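Local atomic coordinates of scyllo-inosose 3-dehydrogenase (Thermotoga maritima, PDB entry 3IP1), a protein that catalyses the NAD(+)-dependent oxidation of scyllo-inosose to 3-dehydro-scyllo-inosose and probably serves in myo-inositol degradation. Residues Glu301-Ala315 against Pro325-Val339. Numbering follows the deposited sequence.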
ATOM      1  N   GLU A 301     -18.966  14.152   8.459  1.00 30.09           N
ATOM      2  CA  GLU A 301     -19.491  13.935   7.118  1.00 30.17           C
ATOM      3  C   GLU A 301     -19.735  15.245   6.365  1.00 30.17           C
ATOM      4  O   GLU A 301     -19.570  15.300   5.148  1.00 30.51           O
ATOM      5  CB  GLU A 301     -20.771  13.103   7.180  1.00 30.13           C
ATOM      6  CG  GLU A 301     -20.523  11.622   7.454  1.00 29.22           C
ATOM      7  CD  GLU A 301     -21.756  10.800   7.168  1.00 29.88           C
ATOM      8  OE1 GLU A 301     -22.812  11.439   7.049  1.00 30.50           O
ATOM      9  OE2 GLU A 301     -21.693   9.544   7.069  1.00 28.97           O
ATOM     10  N   GLU A 302     -20.096  16.305   7.082  1.00 30.12           N
ATOM     11  CA  GLU A 302     -20.354  17.561   6.408  1.00 30.40           C
ATOM     12  C   GLU A 302     -19.051  18.200   5.929  1.00 30.01           C
ATOM     13  O   GLU A 302     -19.000  18.753   4.819  1.00 30.48           O
ATOM     14  CB  GLU A 302     -21.169  18.542   7.267  1.00 30.63           C
ATOM     15  CG  GLU A 302     -21.741  19.676   6.399  1.00 33.99           C
ATOM     16  CD  GLU A 302     -22.307  20.859   7.182  1.00 39.15           C
ATOM     17  OE1 GLU A 302     -22.788  20.663   8.317  1.00 42.33           O
ATOM     18  OE2 GLU A 302     -22.279  21.991   6.645  1.00 39.88           O
ATOM     19  N   VAL A 303     -18.011  18.141   6.761  1.00 29.31           N
ATOM     20  CA  VAL A 303     -16.695  18.592   6.339  1.00 28.79           C
ATOM     21  C   VAL A 303     -16.186  17.776   5.133  1.00 28.77           C
ATOM     22  O   VAL A 303     -15.738  18.349   4.133  1.00 29.53           O
ATOM     23  CB  VAL A 303     -15.657  18.535   7.471  1.00 29.23           C
ATOM     24  CG1 VAL A 303     -14.258  18.735   6.891  1.00 27.88           C
ATOM     25  CG2 VAL A 303     -15.956  19.608   8.538  1.00 26.97           C
ATOM     26  N   ILE A 304     -16.274  16.452   5.217  1.00 27.87           N
ATOM     27  CA  ILE A 304     -15.779  15.602   4.147  1.00 27.33           C
ATOM     28  C   ILE A 304     -16.498  15.989   2.848  1.00 27.72           C
ATOM     29  O   ILE A 304     -15.861  16.196   1.816  1.00 27.26           O
ATOM     30  CB  ILE A 304     -15.948  14.088   4.465  1.00 26.75           C
ATOM     31  CG1 ILE A 304     -14.975  13.651   5.583  1.00 26.38           C
ATOM     32  CG2 ILE A 304     -15.691  13.264   3.219  1.00 25.66           C
ATOM     33  CD1 ILE A 304     -15.209  12.175   6.119  1.00 24.18           C
ATOM     34  N   TRP A 305     -17.821  16.118   2.935  1.00 28.31           N
ATOM     35  CA  TRP A 305     -18.663  16.455   1.797  1.00 29.71           C
ATOM     36  C   TRP A 305     -18.271  17.795   1.175  1.00 29.78           C
ATOM     37  O   TRP A 305     -18.024  17.871  -0.017  1.00 30.19           O
ATOM     38  CB  TRP A 305     -20.133  16.493   2.209  1.00 30.21           C
ATOM     39  CG  TRP A 305     -21.062  16.742   1.055  1.00 32.58           C
ATOM     40  CD1 TRP A 305     -21.675  17.923   0.728  1.00 34.54           C
ATOM     41  CD2 TRP A 305     -21.474  15.787   0.065  1.00 34.16           C
ATOM     42  NE1 TRP A 305     -22.454  17.757  -0.399  1.00 35.97           N
ATOM     43  CE2 TRP A 305     -22.354  16.458  -0.824  1.00 35.13           C
ATOM     44  CE3 TRP A 305     -21.195  14.429  -0.150  1.00 33.47           C
ATOM     45  CZ2 TRP A 305     -22.958  15.816  -1.911  1.00 35.29           C
ATOM     46  CZ3 TRP A 305     -21.794  13.789  -1.224  1.00 35.40           C
ATOM     47  CH2 TRP A 305     -22.663  14.487  -2.100  1.00 35.97           C
ATOM     48  N   ARG A 306     -18.184  18.832   1.996  1.00 29.90           N
ATOM     49  CA  ARG A 306     -17.959  20.190   1.504  1.00 30.19           C
ATOM     50  C   ARG A 306     -16.502  20.513   1.139  1.00 30.87           C
ATOM     51  O   ARG A 306     -16.257  21.425   0.342  1.00 30.50           O
ATOM     52  CB  ARG A 306     -18.484  21.206   2.527  1.00 30.01           C
ATOM     53  CG  ARG A 306     -20.025  21.228   2.632  1.00 31.01           C
ATOM     54  CD  ARG A 306     -20.505  22.146   3.747  1.00 30.38           C
ATOM     55  NE  ARG A 306     -19.972  23.501   3.565  1.00 32.66           N
ATOM     56  CZ  ARG A 306     -20.108  24.490   4.446  1.00 33.02           C
ATOM     57  NH1 ARG A 306     -20.763  24.288   5.576  1.00 32.90           N
ATOM     58  NH2 ARG A 306     -19.578  25.680   4.195  1.00 32.76           N
ATOM     59  N   ALA A 307     -15.550  19.786   1.744  1.00 30.76           N
ATOM     60  CA  ALA A 307     -14.116  19.931   1.443  1.00 30.63           C
ATOM     61  C   ALA A 307     -13.762  19.626  -0.009  1.00 30.96           C
ATOM     62  O   ALA A 307     -14.390  18.797  -0.665  1.00 30.52           O
ATOM     63  CB  ALA A 307     -13.279  19.039   2.367  1.00 30.83           C
ATOM     64  N   ARG A 308     -12.718  20.279  -0.493  1.00 31.46           N
ATOM     65  CA  ARG A 308     -12.243  20.027  -1.841  1.00 32.02           C
ATOM     66  C   ARG A 308     -11.261  18.857  -1.910  1.00 31.43           C
ATOM     67  O   ARG A 308     -11.113  18.218  -2.963  1.00 31.80           O
ATOM     68  CB  ARG A 308     -11.621  21.295  -2.392  1.00 32.64           C
ATOM     69  CG  ARG A 308     -12.606  22.452  -2.352  1.00 36.24           C
ATOM     70  CD  ARG A 308     -12.134  23.607  -3.180  1.00 42.42           C
ATOM     71  NE  ARG A 308     -11.935  23.216  -4.572  1.00 46.54           N
ATOM     72  CZ  ARG A 308     -11.487  24.041  -5.509  1.00 48.67           C
ATOM     73  NH1 ARG A 308     -11.203  25.300  -5.202  1.00 50.29           N
ATOM     74  NH2 ARG A 308     -11.321  23.610  -6.747  1.00 49.36           N
ATOM     75  N   GLY A 309     -10.595  18.578  -0.792  1.00 30.47           N
ATOM     76  CA  GLY A 309      -9.702  17.418  -0.682  1.00 28.65           C
ATOM     77  C   GLY A 309     -10.507  16.138  -0.845  1.00 27.90           C
ATOM     78  O   GLY A 309     -11.712  16.113  -0.628  1.00 27.30           O
ATOM     79  N   ILE A 310      -9.845  15.076  -1.270  1.00 26.93           N
ATOM     80  CA  ILE A 310     -10.497  13.775  -1.356  1.00 26.23           C
ATOM     81  C   ILE A 310      -9.619  12.780  -0.621  1.00 25.29           C
ATOM     82  O   ILE A 310      -8.610  13.173  -0.040  1.00 24.68           O
ATOM     83  CB  ILE A 310     -10.747  13.329  -2.816  1.00 26.48           C
ATOM     84  CG1 ILE A 310      -9.452  13.375  -3.637  1.00 25.82           C
ATOM     85  CG2 ILE A 310     -11.849  14.172  -3.453  1.00 26.39           C
ATOM     86  CD1 ILE A 310      -9.575  12.649  -5.001  1.00 26.82           C
ATOM     87  N   ASN A 311     -10.011  11.508  -0.623  1.00 24.42           N
ATOM     88  CA  ASN A 311      -9.224  10.467   0.041  1.00 24.73           C
ATOM     89  C   ASN A 311      -9.107  10.612   1.573  1.00 24.39           C
ATOM     90  O   ASN A 311      -8.152  10.126   2.161  1.00 24.30           O
ATOM     91  CB  ASN A 311      -7.834  10.349  -0.621  1.00 25.02           C
ATOM     92  CG  ASN A 311      -7.925   9.825  -2.038  1.00 26.57           C
ATOM     93  OD1 ASN A 311      -8.550   8.786  -2.292  1.00 27.78           O
ATOM     94  ND2 ASN A 311      -7.315  10.539  -2.977  1.00 28.76           N
ATOM     95  N   ALA A 312     -10.082  11.275   2.209  1.00 24.13           N
ATOM     96  CA  ALA A 312     -10.098  11.368   3.675  1.00 24.17           C
ATOM     97  C   ALA A 312     -10.292   9.992   4.275  1.00 23.40           C
ATOM     98  O   ALA A 312     -11.011   9.159   3.728  1.00 23.61           O
ATOM     99  CB  ALA A 312     -11.195  12.301   4.169  1.00 23.90           C
ATOM    100  N   THR A 313      -9.634   9.767   5.399  1.00 22.94           N
ATOM    101  CA  THR A 313      -9.836   8.581   6.197  1.00 22.93           C
ATOM    102  C   THR A 313     -10.417   8.979   7.557  1.00 22.94           C
ATOM    103  O   THR A 313      -9.919   9.914   8.205  1.00 22.96           O
ATOM    104  CB  THR A 313      -8.502   7.818   6.378  1.00 23.18           C
ATOM    105  OG1 THR A 313      -8.092   7.304   5.111  1.00 22.17           O
ATOM    106  CG2 THR A 313      -8.661   6.654   7.369  1.00 21.88           C
ATOM    107  N   VAL A 314     -11.477   8.300   7.993  1.00 23.15           N
ATOM    108  CA  VAL A 314     -11.927   8.480   9.365  1.00 22.74           C
ATOM    109  C   VAL A 314     -11.512   7.256  10.158  1.00 23.49           C
ATOM    110  O   VAL A 314     -11.931   6.145   9.865  1.00 21.93           O
ATOM    111  CB  VAL A 314     -13.431   8.695   9.518  1.00 22.90           C
ATOM    112  CG1 VAL A 314     -13.750   9.098  10.973  1.00 22.17           C
ATOM    113  CG2 VAL A 314     -13.915   9.746   8.583  1.00 22.92           C
ATOM    114  N   ALA A 315     -10.651   7.476  11.145  1.00 23.97           N
ATOM    115  CA  ALA A 315     -10.197   6.386  11.997  1.00 24.61           C
ATOM    116  C   ALA A 315     -10.976   6.467  13.311  1.00 25.69           C
ATOM    117  O   ALA A 315     -11.023   7.534  13.948  1.00 25.65           O
ATOM    118  CB  ALA A 315      -8.685   6.494  12.231  1.00 23.90           C
ATOM    119  N   PRO A 325     -24.607   7.125  12.347  1.00 34.61           N
ATOM    120  CA  PRO A 325     -25.470   7.417  11.209  1.00 34.03           C
ATOM    121  C   PRO A 325     -24.643   7.717   9.941  1.00 32.80           C
ATOM    122  O   PRO A 325     -24.481   8.874   9.533  1.00 33.02           O
ATOM    123  CB  PRO A 325     -26.294   8.626  11.698  1.00 34.26           C
ATOM    124  CG  PRO A 325     -25.381   9.332  12.686  1.00 34.14           C
ATOM    125  CD  PRO A 325     -24.308   8.342  13.127  1.00 34.55           C
ATOM    126  N   LEU A 326     -24.146   6.644   9.340  1.00 31.64           N
ATOM    127  CA  LEU A 326     -23.319   6.674   8.142  1.00 30.70           C
ATOM    128  C   LEU A 326     -24.118   6.949   6.867  1.00 29.85           C
ATOM    129  O   LEU A 326     -25.064   6.251   6.545  1.00 28.19           O
ATOM    130  CB  LEU A 326     -22.569   5.335   8.004  1.00 30.06           C
ATOM    131  CG  LEU A 326     -21.795   5.072   6.711  1.00 30.26           C
ATOM    132  CD1 LEU A 326     -20.710   6.132   6.525  1.00 26.30           C
ATOM    133  CD2 LEU A 326     -21.188   3.654   6.723  1.00 28.53           C
ATOM    134  N   THR A 327     -23.696   7.977   6.145  1.00 30.46           N
ATOM    135  CA  THR A 327     -24.250   8.290   4.846  1.00 30.77           C
ATOM    136  C   THR A 327     -23.247   7.747   3.821  1.00 31.03           C
ATOM    137  O   THR A 327     -22.205   8.375   3.582  1.00 30.76           O
ATOM    138  CB  THR A 327     -24.367   9.809   4.656  1.00 31.31           C
ATOM    139  OG1 THR A 327     -24.939  10.401   5.827  1.00 31.00           O
ATOM    140  CG2 THR A 327     -25.197  10.169   3.401  1.00 30.61           C
ATOM    141  N   GLY A 328     -23.563   6.599   3.229  1.00 30.41           N
ATOM    142  CA  GLY A 328     -22.684   5.955   2.244  1.00 31.04           C
ATOM    143  C   GLY A 328     -22.226   6.906   1.149  1.00 31.01           C
ATOM    144  O   GLY A 328     -21.037   6.945   0.798  1.00 31.10           O
ATOM    145  N   GLU A 329     -23.169   7.697   0.641  1.00 30.35           N
ATOM    146  CA  GLU A 329     -22.929   8.608  -0.480  1.00 30.10           C
ATOM    147  C   GLU A 329     -21.752   9.539  -0.257  1.00 28.90           C
ATOM    148  O   GLU A 329     -20.990   9.823  -1.184  1.00 28.00           O
ATOM    149  CB  GLU A 329     -24.187   9.432  -0.750  1.00 30.53           C
ATOM    150  CG  GLU A 329     -24.023  10.524  -1.807  1.00 35.09           C
ATOM    151  CD  GLU A 329     -25.350  11.022  -2.331  1.00 39.73           C
ATOM    152  OE1 GLU A 329     -26.133  10.179  -2.811  1.00 43.04           O
ATOM    153  OE2 GLU A 329     -25.610  12.244  -2.266  1.00 42.11           O
ATOM    154  N   VAL A 330     -21.623  10.042   0.967  1.00 28.41           N
ATOM    155  CA  VAL A 330     -20.525  10.938   1.300  1.00 27.76           C
ATOM    156  C   VAL A 330     -19.166  10.290   0.993  1.00 27.92           C
ATOM    157  O   VAL A 330     -18.321  10.910   0.336  1.00 27.45           O
ATOM    158  CB  VAL A 330     -20.601  11.379   2.769  1.00 28.38           C
ATOM    159  CG1 VAL A 330     -19.283  12.049   3.206  1.00 26.62           C
ATOM    160  CG2 VAL A 330     -21.855  12.317   2.988  1.00 26.47           C
ATOM    161  N   PHE A 331     -18.991   9.048   1.464  1.00 27.25           N
ATOM    162  CA  PHE A 331     -17.782   8.252   1.246  1.00 27.35           C
ATOM    163  C   PHE A 331     -17.545   7.871  -0.209  1.00 27.37           C
ATOM    164  O   PHE A 331     -16.409   7.949  -0.668  1.00 28.11           O
ATOM    165  CB  PHE A 331     -17.682   7.073   2.248  1.00 26.86           C
ATOM    166  CG  PHE A 331     -17.531   7.558   3.651  1.00 27.92           C
ATOM    167  CD1 PHE A 331     -16.267   7.676   4.226  1.00 26.90           C
ATOM    168  CD2 PHE A 331     -18.642   8.044   4.356  1.00 27.64           C
ATOM    169  CE1 PHE A 331     -16.108   8.232   5.508  1.00 27.99           C
ATOM    170  CE2 PHE A 331     -18.489   8.599   5.629  1.00 29.63           C
ATOM    171  CZ  PHE A 331     -17.220   8.697   6.205  1.00 28.56           C
ATOM    172  N   GLN A 332     -18.603   7.530  -0.945  1.00 26.48           N
ATOM    173  CA  GLN A 332     -18.481   7.282  -2.375  1.00 25.79           C
ATOM    174  C   GLN A 332     -18.039   8.526  -3.161  1.00 25.63           C
ATOM    175  O   GLN A 332     -17.079   8.486  -3.945  1.00 24.08           O
ATOM    176  CB  GLN A 332     -19.795   6.767  -2.944  1.00 26.10           C
ATOM    177  CG  GLN A 332     -20.165   5.342  -2.526  1.00 26.97           C
ATOM    178  CD  GLN A 332     -21.632   5.014  -2.817  1.00 29.93           C
ATOM    179  OE1 GLN A 332     -22.486   5.907  -2.865  1.00 29.98           O
ATOM    180  NE2 GLN A 332     -21.929   3.736  -2.998  1.00 28.45           N
ATOM    181  N   VAL A 333     -18.742   9.629  -2.937  1.00 25.31           N
ATOM    182  CA  VAL A 333     -18.548  10.827  -3.726  1.00 25.31           C
ATOM    183  C   VAL A 333     -17.224  11.569  -3.406  1.00 24.92           C
ATOM    184  O   VAL A 333     -16.644  12.207  -4.284  1.00 24.67           O
ATOM    185  CB  VAL A 333     -19.797  11.762  -3.642  1.00 25.99           C
ATOM    186  CG1 VAL A 333     -19.572  13.066  -4.412  1.00 26.40           C
ATOM    187  CG2 VAL A 333     -21.054  11.054  -4.205  1.00 25.54           C
ATOM    188  N   ARG A 334     -16.750  11.490  -2.164  1.00 23.92           N
ATOM    189  CA  ARG A 334     -15.499  12.168  -1.800  1.00 24.15           C
ATOM    190  C   ARG A 334     -14.307  11.211  -1.736  1.00 24.08           C
ATOM    191  O   ARG A 334     -13.224  11.582  -1.264  1.00 24.53           O
ATOM    192  CB  ARG A 334     -15.654  12.950  -0.487  1.00 23.90           C
ATOM    193  CG  ARG A 334     -16.940  13.772  -0.377  1.00 24.68           C
ATOM    194  CD  ARG A 334     -17.141  14.754  -1.552  1.00 26.43           C
ATOM    195  NE  ARG A 334     -16.061  15.741  -1.641  1.00 26.19           N
ATOM    196  CZ  ARG A 334     -15.296  15.904  -2.717  1.00 26.11           C
ATOM    197  NH1 ARG A 334     -14.339  16.817  -2.720  1.00 26.11           N
ATOM    198  NH2 ARG A 334     -15.521  15.177  -3.802  1.00 22.93           N
ATOM    199  N   ARG A 335     -14.521   9.979  -2.192  1.00 23.61           N
ATOM    200  CA  ARG A 335     -13.456   8.962  -2.217  1.00 24.69           C
ATOM    201  C   ARG A 335     -12.826   8.781  -0.827  1.00 24.06           C
ATOM    202  O   ARG A 335     -11.595   8.756  -0.669  1.00 24.30           O
ATOM    203  CB  ARG A 335     -12.389   9.328  -3.276  1.00 23.76           C
ATOM    204  CG  ARG A 335     -11.743   8.124  -3.921  1.00 25.28           C
ATOM    205  CD  ARG A 335     -10.548   8.540  -4.784  1.00 24.44           C
ATOM    206  NE  ARG A 335     -10.124   7.441  -5.631  1.00 24.25           N
ATOM    207  CZ  ARG A 335      -9.176   6.568  -5.317  1.00 24.95           C
ATOM    208  NH1 ARG A 335      -8.889   5.586  -6.156  1.00 26.62           N
ATOM    209  NH2 ARG A 335      -8.516   6.684  -4.176  1.00 24.58           N
ATOM    210  N   ALA A 336     -13.684   8.646   0.173  1.00 23.16           N
ATOM    211  CA  ALA A 336     -13.243   8.610   1.559  1.00 23.06           C
ATOM    212  C   ALA A 336     -13.411   7.213   2.122  1.00 22.98           C
ATOM    213  O   ALA A 336     -14.051   6.360   1.512  1.00 22.60           O
ATOM    214  CB  ALA A 336     -14.001   9.647   2.391  1.00 22.28           C
ATOM    215  N   GLN A 337     -12.777   6.959   3.255  1.00 23.34           N
ATOM    216  CA  GLN A 337     -12.886   5.652   3.900  1.00 24.19           C
ATOM    217  C   GLN A 337     -12.916   5.742   5.436  1.00 24.09           C
ATOM    218  O   GLN A 337     -12.609   6.771   6.024  1.00 22.76           O
ATOM    219  CB  GLN A 337     -11.777   4.683   3.434  1.00 24.97           C
ATOM    220  CG  GLN A 337     -10.331   5.225   3.488  1.00 27.24           C
ATOM    221  CD  GLN A 337      -9.947   6.145   2.282  1.00 31.31           C
ATOM    222  OE1 GLN A 337     -10.446   6.007   1.146  1.00 34.29           O
ATOM    223  NE2 GLN A 337      -9.063   7.085   2.546  1.00 32.58           N
ATOM    224  N   ILE A 338     -13.285   4.624   6.048  1.00 24.50           N
ATOM    225  CA  ILE A 338     -13.476   4.508   7.479  1.00 24.74           C
ATOM    226  C   ILE A 338     -12.748   3.258   7.936  1.00 24.61           C
ATOM    227  O   ILE A 338     -13.017   2.169   7.436  1.00 24.25           O
ATOM    228  CB  ILE A 338     -14.985   4.299   7.827  1.00 25.35           C
ATOM    229  CG1 ILE A 338     -15.851   5.439   7.259  1.00 26.35           C
ATOM    230  CG2 ILE A 338     -15.176   4.149   9.355  1.00 23.39           C
ATOM    231  CD1 ILE A 338     -17.319   5.107   7.264  1.00 27.35           C
ATOM    232  N   VAL A 339     -11.840   3.427   8.887  1.00 25.11           N
ATOM    233  CA  VAL A 339     -11.121   2.309   9.493  1.00 26.59           C
ATOM    234  C   VAL A 339     -11.371   2.296  11.004  1.00 27.13           C
ATOM    235  O   VAL A 339     -11.436   3.339  11.663  1.00 27.90           O
ATOM    236  CB  VAL A 339      -9.570   2.336   9.193  1.00 26.31           C
ATOM    237  CG1 VAL A 339      -9.292   2.349   7.683  1.00 27.22           C
ATOM    238  CG2 VAL A 339      -8.892   3.536   9.839  1.00 28.17           C
TER
HETATM  239  O   HOH W   1     -24.571  11.305   9.331  1.00 35.54           O
HETATM  240  O   HOH W   2     -12.722  18.354  -5.123  1.00 28.63           O
HETATM  241  O   HOH W   3      -8.308   6.659  -0.303  1.00 36.51           O
HETATM  242  O   HOH W   4     -12.356  12.678   1.153  1.00 19.70           O
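Glu301 grips Thr327 with both carboxylate oxygens: OE2 takes the backbone N of Thr327 on its syn lone pair at 2.7 Å, while OE1 accepts from the Thr327 hydroxyl. The fork ties helix 293-306 to the start of helix 328-333, and OE2 also meets the Phe331 ring at its edge. One turn on, Ile304 sets CG2 against Val330 CG1 (3.8 Å). Trp305, its CG anti to the backbone N (chi1 -176°), swings its six-membered ring towards helix 328-333, where CZ3 lies 3.7 Å from Val333 CB. Past the end of helix 293-306, Ala307 O accepts Arg334 NH1 at 2.9 Å; Arg334, just after helix 328-333, passes its CG 3.4 Å from Ile304 O, and two kinks (chi2 -55°, chi3 -61°) carry its guanidinium back to the Ala307 carbonyl. With an alanine here, that carbonyl would probably lose this donor, and a gap would open beside Ile304. Asn311 OD1 receives Arg335 NH2 at 2.8 Å, in the guanidinium plane, and the backbone N of Asn311 bonds to Arg334 O. After Ala312 O has accepted Gln337 N, the segments run from Thr313 as parallel strands, linked by Val314 N to Gln337 O and Val339 N to Val314 O; Gln337 NE2 adds a straight bond to Thr313 OG1 (2.8 Å). Strand 337-340 ends the six-stranded parallel sheet within the chain, and a second subunit continues it antiparallel. The principle illustrated is the beta-alpha-beta crossover: helix 328-333 packs on the sheet and links neighbouring strands 313-316 and 337-340 of the NAD-binding Rossmann fold.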